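Local coordinates for single-strand DNA-binding protein (Agrobacterium tumefaciens, PDB 3BTP) that binds single-stranded DNA regardless of its base sequence and mediates uptake of the transferred T-DNA into the host nucleus, at residues S148-R153 and Y160-A165; E144-C149 and D212-T217; I118-T123 and H252-G257; E167-P172 and L196-R201. One frame throughout, in Å; residues are numbered along the deposited sequence.

In the fold
The four contacts cluster around the four-stranded antiparallel sheet ordered 127-132, 117-124, 149-153, 159-160. Contact 1 joins its last two strands and leads into helix 162-167; contact 3 lays the loop 252-257 on the neighbouring strand 117-124, the two centres being about 9 Å apart. Contact 2 starts from the same chain region as contact 1 and lies about 8 Å from contact 3, centre to centre. Contact 4, on helix 186-206, is about 13 Å from contact 1, again between centres, and follows it along the chain, whereas contact 3 links the most distant parts of the sequence. Arg150, Phe254 and Trp199 tie these pieces into a continuous packed region.

Contact 1 (S148-R153 and Y160-A165); sequences SCRLYR and YPPPLA
Cys149 opens the strand with its SG set against Pro161 CB, 4.1 Å away. Arg150 follows with two roles. Its carbonyl O receives a nearly straight CA-H...O contact from Pro161 CA (3.4 Å, 165° at H), while its guanidinium passes across Pro162, whose CG lies over one face towards the rim; NH2 then donates to Asp212 O. Leu151 sends CD2 back to Pro161, reaching CB at 4.0 Å. Tyr152 forms the antiparallel hydrogen-bonded pair with Tyr160: Tyr152 N donates to Tyr160 O at 2.8 Å, and Tyr160 N returns a bond to Tyr152 O at 2.9 Å. With CG anti to its carbonyl carbon (chi1 -55°), the Tyr152 ring lies beside the first turn of the helix. There CD2 meets Ala165 CB at 3.5 Å, CE2 approaches Pro162, and Tyr160 O sits at the ring edge. Pro161, at the N-cap position, stands between the short strand 159-160 and helix 162-167. Strand 149-153 is flanked by 117-124 on its other edge, through backbone bonds such as Leu151 with Ile118. Helix 186-206 packs against Arg150, Tyr152 and Ala165 through residues including Trp199 and His203.

Contact 2 (E144-C149 and D212-T217); sequences EFNASC and DIFYQT
The turn that brings Asn146 up to Asp212 and Phe214 is tied off at Glu144 O, which three donors grip: Ser148 N at 3.0 Å, Ala147 N at 3.2 Å and the hydroxyl Ser148 OG at 2.9 Å. The hydroxyl approaches from above the carbonyl plane, 41° out of it. These bonds close the last turn of helix 142-147, where the chain leaves helical geometry at Ser148 to enter the strand 149-153. Asn146 carries the contact from this end. Its side chain crosses that of Asp212 at about a right angle, yet the two flat ends are almost parallel, the amide and carboxylate planes being only 10° apart, so that they stack face against face with Asn146 CG 3.6 Å from Asp212 OD2. The main chain of the same residue makes the second meeting: Asn146 O lies 3.1 Å from Phe214 CZ, reached obliquely at the far end of the ring. Phe214 has left-handed backbone angles, and Asp212 CB rests over one face of its ring, 3.4 Å above the plane and offset toward the rim. Pro162 of helix 162-167 also touches this ring. Arg150 bridges the two sides, its guanidinium donating to Asp212 O and to Phe145 O. The stack of amide on carboxylate is a surface feature, with Asp212 exposed, whereas Phe214 is buried; the direct contact therefore rests on flat-group packing and the close, oblique approach of Asn146 O to the end of the Phe214 ring, with Arg150 bridging two backbone carbonyls.

Contact 3 (I118-T123 and H252-G257); sequences ILVRQT and HQFQAG
The extended backbone around Val120 and Gln122 runs past a tight turn headed by Phe254, the nearest CA atoms, those of Gln122 and Phe254, being 8.2 Å apart, so the two main chains are separated by side-chain packing. The turn is a type I beta turn from Phe254 to Gly257, closed by Gly257 N donating to Phe254 O at 3.0 Å. Gly257, which ends the turn, has a positive phi, a conformation that suits a residue without a side chain. From the start of this turn Phe254 reaches out with CG anti to its backbone N (chi1 175°), which carries the ring to the strand. Its far end meets the main chain: CZ is 3.2 Å from Val120 O, which sits at the ring edge near its plane, and 3.6 Å from Arg121 CA, approached obliquely. Val120 adds its CG1 at 4.2 Å from CZ. Strand 117-124 is an inner strand of the four-stranded antiparallel sheet, between 127-132 and 149-153, and both neighbours help to enclose the ring, Phe128 on the one and Cys149 on the other. Gln122 occupies one face of the ring; it is exposed and Phe254 buried, consistent with the glutamine shielding this face. Its CG stands 3.6 Å from the ring centroid and 19° off the normal, a CH-pi contact, and beyond it the chain stays extended, running back along Phe254 in the opposite direction. The amide consequently lies nearly flat on the aromatic plane, 8° from it, with Gln122 CD 3.7 Å from Phe254 CD1.

Contact 4 (E167-P172 and L196-R201); sequences ERIDLP and LEVWNR. Unlike the reference sequence in segment 167-172: Leu171 (reference Ile).
Ile169 packs against Val198 and Trp199 from the loop that follows helix 162-167, its CB directed at the helix. At that carbon the side chain divides. The CG2 branch, anti to the backbone N, meets Val198 CG1 at 3.9 Å and Val198 CB at 4.1 Å. The other branch starts with CG1 anti to the carbonyl carbon (chi1 -57°); this methylene brushes the same valine methyl, CG1 to CG1, at 4.2 Å. The two side chains slide past each other in opposite directions. Helix 186-206 presents Val198 and Trp199 as consecutive residues, so a single isoleucine from the loop spans both: the contact is purely apolar packing of a loop against a helix flank. At the tip, CD1 turns to Trp199, lying 4.0 Å from both its CB and its N. It sits at the edge of the indole, near the ring plane, with CE3 the closest ring atom at 4.2 Å. The indole itself is held by NE1 donating to Thr211 O, and Phe166 meets it edge-to-face. Next to Ile169 in the loop, Arg168 forms a salt bridge with an acidic side chain of another protein chain.

Contact 1 (S148-R153 and Y160-A165)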
# COMPACT_ATOMS: atom_id res chain seq x y z
N SER A 148 -25.32 -6.61 -7.10
CA SER A 148 -24.34 -6.86 -6.02
C SER A 148 -23.28 -5.77 -5.96
O SER A 148 -22.96 -5.15 -6.99
CB SER A 148 -23.62 -8.22 -6.23
OG SER A 148 -24.56 -9.25 -6.30
N CYS A 149 -22.70 -5.59 -4.76
CA CYS A 149 -21.33 -5.08 -4.67
C CYS A 149 -20.27 -6.18 -5.04
O CYS A 149 -20.06 -7.14 -4.29
CB CYS A 149 -21.03 -4.46 -3.28
SG CYS A 149 -19.43 -3.63 -3.32
N ARG A 150 -19.63 -6.05 -6.20
CA ARG A 150 -18.63 -7.03 -6.64
C ARG A 150 -17.20 -6.68 -6.15
O ARG A 150 -16.66 -5.60 -6.45
CB ARG A 150 -18.65 -7.14 -8.17
CG ARG A 150 -20.01 -7.50 -8.80
CD ARG A 150 -19.85 -7.86 -10.32
NE ARG A 150 -19.24 -6.79 -11.12
CZ ARG A 150 -19.86 -5.74 -11.69
NH1 ARG A 150 -21.18 -5.58 -11.57
NH2 ARG A 150 -19.16 -4.85 -12.43
N LEU A 151 -16.57 -7.57 -5.41
CA LEU A 151 -15.24 -7.27 -4.86
C LEU A 151 -14.21 -8.10 -5.64
O LEU A 151 -14.39 -9.29 -5.72
CB LEU A 151 -15.22 -7.55 -3.34
CG LEU A 151 -15.99 -6.58 -2.40
CD1 LEU A 151 -15.85 -6.93 -0.91
CD2 LEU A 151 -15.55 -5.07 -2.55
N TYR A 152 -13.20 -7.45 -6.28
CA TYR A 152 -12.16 -8.15 -7.07
C TYR A 152 -10.83 -8.25 -6.26
O TYR A 152 -10.36 -7.23 -5.76
CB TYR A 152 -11.90 -7.39 -8.36
CG TYR A 152 -13.14 -7.16 -9.16
CD1 TYR A 152 -13.58 -8.13 -10.06
CD2 TYR A 152 -13.90 -6.00 -8.99
CE1 TYR A 152 -14.73 -7.95 -10.77
CE2 TYR A 152 -15.08 -5.80 -9.71
CZ TYR A 152 -15.46 -6.78 -10.61
OH TYR A 152 -16.57 -6.60 -11.37
N ARG A 153 -10.27 -9.43 -6.14
CA ARG A 153 -9.03 -9.66 -5.39
C ARG A 153 -7.87 -9.11 -6.25
O ARG A 153 -7.84 -9.35 -7.45
CB ARG A 153 -8.83 -11.15 -5.17
CG ARG A 153 -7.72 -11.48 -4.14
CD ARG A 153 -7.33 -13.00 -4.19
NE ARG A 153 -6.24 -13.29 -3.22
CZ ARG A 153 -6.39 -13.43 -1.90
NH1 ARG A 153 -7.60 -13.39 -1.32
NH2 ARG A 153 -5.32 -13.66 -1.13
N TYR A 160 -11.23 -4.87 -4.23
CA TYR A 160 -11.67 -3.59 -4.82
C TYR A 160 -13.07 -3.72 -5.33
O TYR A 160 -13.36 -4.69 -6.03
CB TYR A 160 -10.82 -3.20 -6.04
CG TYR A 160 -9.44 -2.66 -5.73
CD1 TYR A 160 -9.19 -1.29 -5.84
CD2 TYR A 160 -8.40 -3.50 -5.30
CE1 TYR A 160 -7.94 -0.78 -5.58
CE2 TYR A 160 -7.15 -3.00 -5.00
CZ TYR A 160 -6.92 -1.62 -5.15
OH TYR A 160 -5.67 -1.07 -4.93
N PRO A 161 -13.91 -2.71 -5.02
CA PRO A 161 -15.25 -2.63 -5.62
C PRO A 161 -15.07 -2.01 -6.97
O PRO A 161 -13.98 -1.50 -7.25
CB PRO A 161 -16.03 -1.71 -4.63
CG PRO A 161 -14.94 -0.78 -4.03
CD PRO A 161 -13.60 -1.58 -4.10
N PRO A 162 -16.10 -2.05 -7.84
CA PRO A 162 -15.96 -1.87 -9.28
C PRO A 162 -15.35 -0.56 -9.81
O PRO A 162 -14.51 -0.67 -10.67
CB PRO A 162 -17.41 -2.09 -9.80
CG PRO A 162 -18.00 -2.99 -8.76
CD PRO A 162 -17.50 -2.39 -7.50
N PRO A 163 -15.84 0.64 -9.34
CA PRO A 163 -15.34 1.93 -9.90
C PRO A 163 -13.84 2.09 -9.60
O PRO A 163 -13.11 2.63 -10.42
CB PRO A 163 -16.08 3.00 -9.10
CG PRO A 163 -16.76 2.28 -7.89
CD PRO A 163 -16.85 0.83 -8.26
N LEU A 164 -13.40 1.54 -8.45
CA LEU A 164 -11.98 1.50 -8.08
C LEU A 164 -11.17 0.41 -8.74
O LEU A 164 -10.08 0.65 -9.10
CB LEU A 164 -11.84 1.43 -6.55
CG LEU A 164 -12.50 2.59 -5.76
CD1 LEU A 164 -12.29 2.39 -4.29
CD2 LEU A 164 -12.09 3.99 -6.14
N ALA A 165 -11.69 -0.81 -8.86
CA ALA A 165 -11.02 -1.83 -9.62
C ALA A 165 -10.74 -1.39 -11.04
O ALA A 165 -9.68 -1.68 -11.58
CB ALA A 165 -11.84 -3.27 -9.59

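Contact 2 (E144-C149 and D212-T217)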
# COMPACT_ATOMS: atom_id res chain seq x y z
N GLU A 144 -28.24 -10.00 -11.18
CA GLU A 144 -27.63 -10.31 -9.90
C GLU A 144 -26.19 -9.72 -9.79
O GLU A 144 -25.86 -9.00 -8.83
CB GLU A 144 -27.66 -11.81 -9.64
CG GLU A 144 -27.14 -12.02 -8.18
CD GLU A 144 -27.08 -13.47 -7.70
OE1 GLU A 144 -27.78 -14.39 -8.26
OE2 GLU A 144 -26.33 -13.63 -6.70
N PHE A 145 -25.35 -10.00 -10.78
CA PHE A 145 -24.00 -9.37 -10.90
C PHE A 145 -24.07 -7.85 -10.79
O PHE A 145 -23.31 -7.27 -10.00
CB PHE A 145 -23.30 -9.78 -12.21
CG PHE A 145 -22.70 -11.19 -12.21
CD1 PHE A 145 -21.79 -11.58 -11.21
CD2 PHE A 145 -22.96 -12.09 -13.29
CE1 PHE A 145 -21.19 -12.80 -11.24
CE2 PHE A 145 -22.38 -13.39 -13.34
CZ PHE A 145 -21.49 -13.75 -12.29
N ASN A 146 -24.94 -7.19 -11.55
CA ASN A 146 -25.09 -5.73 -11.51
C ASN A 146 -25.75 -5.10 -10.30
O ASN A 146 -25.66 -3.87 -10.13
CB ASN A 146 -25.72 -5.17 -12.78
CG ASN A 146 -24.72 -5.20 -14.00
OD1 ASN A 146 -25.15 -5.35 -15.13
ND2 ASN A 146 -23.41 -5.10 -13.73
N ALA A 147 -26.40 -5.91 -9.47
CA ALA A 147 -27.11 -5.46 -8.25
C ALA A 147 -26.27 -5.66 -7.02
O ALA A 147 -26.53 -5.04 -5.98
CB ALA A 147 -28.40 -6.27 -8.04
N SER A 148 -25.32 -6.61 -7.10
CA SER A 148 -24.34 -6.86 -6.02
C SER A 148 -23.28 -5.77 -5.96
O SER A 148 -22.96 -5.15 -6.99
CB SER A 148 -23.62 -8.22 -6.23
OG SER A 148 -24.56 -9.25 -6.30
N CYS A 149 -22.70 -5.59 -4.76
CA CYS A 149 -21.33 -5.08 -4.67
C CYS A 149 -20.27 -6.18 -5.04
O CYS A 149 -20.06 -7.14 -4.29
CB CYS A 149 -21.03 -4.46 -3.28
SG CYS A 149 -19.43 -3.63 -3.32
N ASP A 212 -21.08 -3.59 -15.15
CA ASP A 212 -21.17 -2.15 -14.81
C ASP A 212 -20.02 -1.71 -13.92
O ASP A 212 -19.60 -2.43 -13.08
CB ASP A 212 -22.52 -1.80 -14.16
CG ASP A 212 -23.70 -1.85 -15.17
OD1 ASP A 212 -23.51 -2.09 -16.39
OD2 ASP A 212 -24.84 -1.67 -14.71
N ILE A 213 -19.56 -0.48 -14.12
CA ILE A 213 -18.42 0.10 -13.41
C ILE A 213 -18.86 0.91 -12.19
O ILE A 213 -18.20 0.84 -11.12
CB ILE A 213 -17.55 0.94 -14.38
CG1 ILE A 213 -16.99 0.08 -15.48
CG2 ILE A 213 -16.39 1.46 -13.64
CD1 ILE A 213 -16.76 0.77 -16.82
N PHE A 214 -20.00 1.61 -12.33
CA PHE A 214 -20.64 2.39 -11.23
C PHE A 214 -19.82 3.58 -10.82
O PHE A 214 -19.78 3.97 -9.63
CB PHE A 214 -21.00 1.52 -9.99
CG PHE A 214 -21.83 0.31 -10.31
CD1 PHE A 214 -23.18 0.45 -10.68
CD2 PHE A 214 -21.28 -0.98 -10.23
CE1 PHE A 214 -23.95 -0.68 -10.97
CE2 PHE A 214 -22.04 -2.11 -10.52
CZ PHE A 214 -23.37 -1.97 -10.88
N TYR A 215 -19.22 4.21 -11.82
CA TYR A 215 -18.43 5.41 -11.61
C TYR A 215 -19.30 6.69 -11.54
O TYR A 215 -18.77 7.77 -11.19
CB TYR A 215 -17.39 5.55 -12.70
CG TYR A 215 -18.02 5.69 -14.06
CD1 TYR A 215 -18.47 6.93 -14.52
CD2 TYR A 215 -18.23 4.57 -14.88
CE1 TYR A 215 -19.10 7.06 -15.78
CE2 TYR A 215 -18.81 4.69 -16.11
CZ TYR A 215 -19.25 5.93 -16.57
OH TYR A 215 -19.85 6.07 -17.83
N GLN A 216 -20.58 6.59 -11.92
CA GLN A 216 -21.52 7.75 -11.97
C GLN A 216 -21.67 8.40 -10.62
O GLN A 216 -21.93 7.71 -9.63
CB GLN A 216 -22.92 7.37 -12.55
CG GLN A 216 -22.91 6.94 -14.05
CD GLN A 216 -22.49 5.47 -14.34
OE1 GLN A 216 -22.19 4.70 -13.45
NE2 GLN A 216 -22.45 5.11 -15.63
N THR A 217 -21.48 9.72 -10.58
CA THR A 217 -21.57 10.51 -9.33
C THR A 217 -23.05 10.87 -9.04
O THR A 217 -23.89 10.84 -9.94
CB THR A 217 -20.69 11.79 -9.33
OG1 THR A 217 -21.12 12.65 -10.37
CG2 THR A 217 -19.21 11.48 -9.59

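Contact 3 (I118-T123 and H252-G257)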
# COMPACT_ATOMS: atom_id res chain seq x y z
N ILE A 118 -15.72 -11.75 -4.71
CA ILE A 118 -16.74 -11.96 -3.72
C ILE A 118 -17.98 -11.12 -4.14
O ILE A 118 -17.84 -9.97 -4.54
CB ILE A 118 -16.25 -11.50 -2.32
CG1 ILE A 118 -14.95 -12.23 -1.89
CG2 ILE A 118 -17.35 -11.65 -1.28
CD1 ILE A 118 -14.29 -11.64 -0.69
N LEU A 119 -19.17 -11.72 -4.05
CA LEU A 119 -20.43 -11.00 -4.32
C LEU A 119 -21.05 -10.59 -3.02
O LEU A 119 -21.33 -11.45 -2.17
CB LEU A 119 -21.44 -11.90 -5.11
CG LEU A 119 -21.04 -12.13 -6.59
CD1 LEU A 119 -22.23 -12.79 -7.31
CD2 LEU A 119 -20.62 -10.80 -7.37
N VAL A 120 -21.24 -9.29 -2.83
CA VAL A 120 -21.83 -8.82 -1.57
C VAL A 120 -23.27 -8.37 -1.79
O VAL A 120 -23.57 -7.72 -2.79
CB VAL A 120 -21.03 -7.68 -0.87
CG1 VAL A 120 -21.58 -7.42 0.57
CG2 VAL A 120 -19.51 -8.01 -0.84
N ARG A 121 -24.13 -8.69 -0.83
CA ARG A 121 -25.53 -8.24 -0.88
C ARG A 121 -26.00 -7.66 0.43
O ARG A 121 -25.48 -8.01 1.49
CB ARG A 121 -26.46 -9.39 -1.34
CG ARG A 121 -26.51 -10.51 -0.37
CD ARG A 121 -26.84 -11.87 -1.07
NE ARG A 121 -26.92 -12.93 -0.05
CZ ARG A 121 -25.97 -13.84 0.23
NH1 ARG A 121 -24.80 -13.85 -0.43
NH2 ARG A 121 -26.17 -14.71 1.20
N GLN A 122 -26.94 -6.73 0.34
CA GLN A 122 -27.60 -6.15 1.53
C GLN A 122 -28.74 -7.07 2.01
O GLN A 122 -29.59 -7.49 1.25
CB GLN A 122 -28.15 -4.77 1.20
CG GLN A 122 -27.07 -3.71 0.99
CD GLN A 122 -27.67 -2.32 0.74
OE1 GLN A 122 -28.37 -2.12 -0.23
NE2 GLN A 122 -27.37 -1.36 1.62
N THR A 123 -28.77 -7.40 3.29
CA THR A 123 -29.86 -8.27 3.76
C THR A 123 -30.58 -7.65 4.95
O THR A 123 -31.22 -8.36 5.69
CB THR A 123 -29.34 -9.66 4.20
OG1 THR A 123 -28.50 -9.49 5.33
CG2 THR A 123 -28.52 -10.35 3.10
N HIS A 252 -24.88 5.01 -7.49
CA HIS A 252 -25.23 3.66 -7.01
C HIS A 252 -24.30 3.30 -5.86
O HIS A 252 -23.20 2.69 -6.06
CB HIS A 252 -25.06 2.67 -8.17
CG HIS A 252 -25.82 3.07 -9.40
ND1 HIS A 252 -25.21 3.63 -10.51
CD2 HIS A 252 -27.15 2.99 -9.70
CE1 HIS A 252 -26.13 3.89 -11.43
NE2 HIS A 252 -27.31 3.50 -10.96
N GLN A 253 -24.69 3.71 -4.67
CA GLN A 253 -23.83 3.64 -3.52
C GLN A 253 -23.47 2.23 -3.10
O GLN A 253 -22.34 2.00 -2.77
CB GLN A 253 -24.41 4.37 -2.32
CG GLN A 253 -24.71 5.88 -2.52
CD GLN A 253 -24.68 6.61 -1.15
OE1 GLN A 253 -23.63 7.23 -0.76
NE2 GLN A 253 -25.77 6.49 -0.40
N PHE A 254 -24.41 1.32 -3.07
CA PHE A 254 -24.12 -0.03 -2.61
C PHE A 254 -23.15 -0.72 -3.59
O PHE A 254 -22.13 -1.23 -3.18
CB PHE A 254 -25.38 -0.89 -2.40
CG PHE A 254 -25.06 -2.31 -2.03
CD1 PHE A 254 -24.33 -2.61 -0.89
CD2 PHE A 254 -25.42 -3.35 -2.86
CE1 PHE A 254 -23.97 -3.94 -0.60
CE2 PHE A 254 -25.06 -4.65 -2.57
CZ PHE A 254 -24.37 -4.93 -1.43
N GLN A 255 -23.47 -0.70 -4.88
CA GLN A 255 -22.70 -1.32 -5.92
C GLN A 255 -21.33 -0.75 -6.10
O GLN A 255 -20.44 -1.48 -6.52
CB GLN A 255 -23.40 -1.17 -7.25
CG GLN A 255 -24.60 -2.06 -7.41
CD GLN A 255 -25.86 -1.36 -6.98
OE1 GLN A 255 -25.84 -0.20 -6.61
NE2 GLN A 255 -26.98 -2.08 -6.99
N ALA A 256 -21.17 0.57 -5.86
CA ALA A 256 -19.87 1.24 -5.90
C ALA A 256 -18.98 0.88 -4.73
O ALA A 256 -17.81 1.18 -4.77
CB ALA A 256 -20.03 2.75 -6.01
N GLY A 257 -19.50 0.21 -3.70
CA GLY A 257 -18.65 -0.21 -2.55
C GLY A 257 -18.70 0.79 -1.40
O GLY A 257 -18.06 0.60 -0.34

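Contact 4 (E167-P172 and L196-R201)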
# COMPACT_ATOMS: atom_id res chain seq x y z
N GLU A 167 -10.44 1.84 -12.29
CA GLU A 167 -9.39 2.88 -12.35
C GLU A 167 -8.01 2.35 -11.94
O GLU A 167 -6.99 2.92 -12.33
CB GLU A 167 -9.78 4.15 -11.55
CG GLU A 167 -10.88 4.96 -12.35
CD GLU A 167 -10.37 5.41 -13.77
OE1 GLU A 167 -9.14 5.34 -14.03
OE2 GLU A 167 -11.16 5.87 -14.61
N ARG A 168 -7.98 1.28 -11.17
CA ARG A 168 -6.71 0.65 -10.78
C ARG A 168 -6.00 -0.03 -11.97
O ARG A 168 -4.80 -0.31 -11.91
CB ARG A 168 -6.93 -0.32 -9.59
CG ARG A 168 -5.84 -1.39 -9.31
CD ARG A 168 -4.88 -0.81 -8.33
NE ARG A 168 -3.58 -1.47 -8.03
CZ ARG A 168 -2.49 -1.35 -8.77
NH1 ARG A 168 -2.52 -0.75 -9.96
NH2 ARG A 168 -1.36 -1.85 -8.33
N ILE A 169 -6.71 -0.29 -13.07
CA ILE A 169 -6.02 -0.71 -14.29
C ILE A 169 -5.05 0.41 -14.68
O ILE A 169 -5.42 1.61 -14.74
CB ILE A 169 -6.94 -1.13 -15.45
CG1 ILE A 169 -7.92 -2.30 -15.05
CG2 ILE A 169 -6.04 -1.52 -16.69
CD1 ILE A 169 -9.41 -2.30 -15.77
N ASP A 170 -3.79 0.08 -14.88
CA ASP A 170 -2.84 1.17 -15.15
C ASP A 170 -2.55 1.27 -16.66
O ASP A 170 -2.68 0.29 -17.37
CB ASP A 170 -1.53 1.02 -14.37
CG ASP A 170 -0.77 -0.19 -14.79
OD1 ASP A 170 -1.44 -1.23 -14.95
OD2 ASP A 170 0.48 -0.10 -15.00
N LEU A 171 -2.23 2.46 -17.13
CA LEU A 171 -1.84 2.57 -18.54
C LEU A 171 -0.34 2.32 -18.72
O LEU A 171 0.49 2.93 -18.02
CB LEU A 171 -2.21 3.95 -19.12
CG LEU A 171 -3.67 4.21 -18.67
CD1 LEU A 171 -3.89 5.67 -18.77
CD2 LEU A 171 -4.72 3.43 -19.49
N PRO A 172 -0.01 1.45 -19.68
CA PRO A 172 1.33 1.27 -20.19
C PRO A 172 2.03 2.59 -20.44
O PRO A 172 1.46 3.50 -21.07
CB PRO A 172 1.10 0.52 -21.50
CG PRO A 172 -0.07 -0.36 -21.16
CD PRO A 172 -0.97 0.55 -20.33
N LEU A 196 -11.29 -0.09 -20.48
CA LEU A 196 -12.54 -0.82 -20.89
C LEU A 196 -12.23 -2.17 -21.53
O LEU A 196 -12.88 -3.18 -21.21
CB LEU A 196 -13.45 0.04 -21.79
CG LEU A 196 -14.83 -0.50 -22.18
CD1 LEU A 196 -15.75 -0.63 -20.92
CD2 LEU A 196 -15.54 0.33 -23.31
N GLU A 197 -11.18 -2.25 -22.35
CA GLU A 197 -10.87 -3.56 -22.96
C GLU A 197 -10.22 -4.54 -22.00
O GLU A 197 -10.47 -5.69 -22.05
CB GLU A 197 -9.97 -3.42 -24.16
CG GLU A 197 -9.97 -2.10 -24.82
CD GLU A 197 -9.46 -2.23 -26.24
OE1 GLU A 197 -8.24 -2.59 -26.40
OE2 GLU A 197 -10.31 -2.02 -27.17
N VAL A 198 -9.36 -4.07 -21.11
CA VAL A 198 -8.82 -4.91 -20.06
C VAL A 198 -9.97 -5.39 -19.19
O VAL A 198 -10.08 -6.57 -18.89
CB VAL A 198 -7.76 -4.13 -19.27
CG1 VAL A 198 -7.17 -4.98 -18.18
CG2 VAL A 198 -6.69 -3.69 -20.29
N TRP A 199 -10.83 -4.46 -18.80
CA TRP A 199 -11.93 -4.75 -17.88
C TRP A 199 -12.87 -5.81 -18.47
O TRP A 199 -13.18 -6.81 -17.83
CB TRP A 199 -12.69 -3.42 -17.70
CG TRP A 199 -13.96 -3.50 -16.95
CD1 TRP A 199 -15.24 -3.51 -17.47
CD2 TRP A 199 -14.10 -3.52 -15.52
NE1 TRP A 199 -16.14 -3.56 -16.46
CE2 TRP A 199 -15.48 -3.56 -15.25
CE3 TRP A 199 -13.19 -3.45 -14.45
CZ2 TRP A 199 -15.99 -3.53 -13.95
CZ3 TRP A 199 -13.69 -3.46 -13.14
CH2 TRP A 199 -15.07 -3.47 -12.91
N ASN A 200 -13.34 -5.55 -19.70
CA ASN A 200 -14.19 -6.50 -20.49
C ASN A 200 -13.61 -7.88 -20.71
O ASN A 200 -14.29 -8.92 -20.51
CB ASN A 200 -14.56 -5.85 -21.82
CG ASN A 200 -15.67 -4.87 -21.66
OD1 ASN A 200 -15.97 -4.09 -22.56
ND2 ASN A 200 -16.31 -4.90 -20.46
N ARG A 201 -12.35 -7.92 -21.07
CA ARG A 201 -11.66 -9.21 -21.22
C ARG A 201 -11.51 -9.92 -19.87
O ARG A 201 -11.67 -11.13 -19.79
CB ARG A 201 -10.30 -9.01 -21.93
CG ARG A 201 -9.41 -10.27 -22.09
CD ARG A 201 -7.89 -9.90 -22.06
NE ARG A 201 -7.60 -8.79 -22.97
CZ ARG A 201 -6.74 -7.78 -22.76
NH1 ARG A 201 -5.98 -7.68 -21.65
NH2 ARG A 201 -6.64 -6.83 -23.69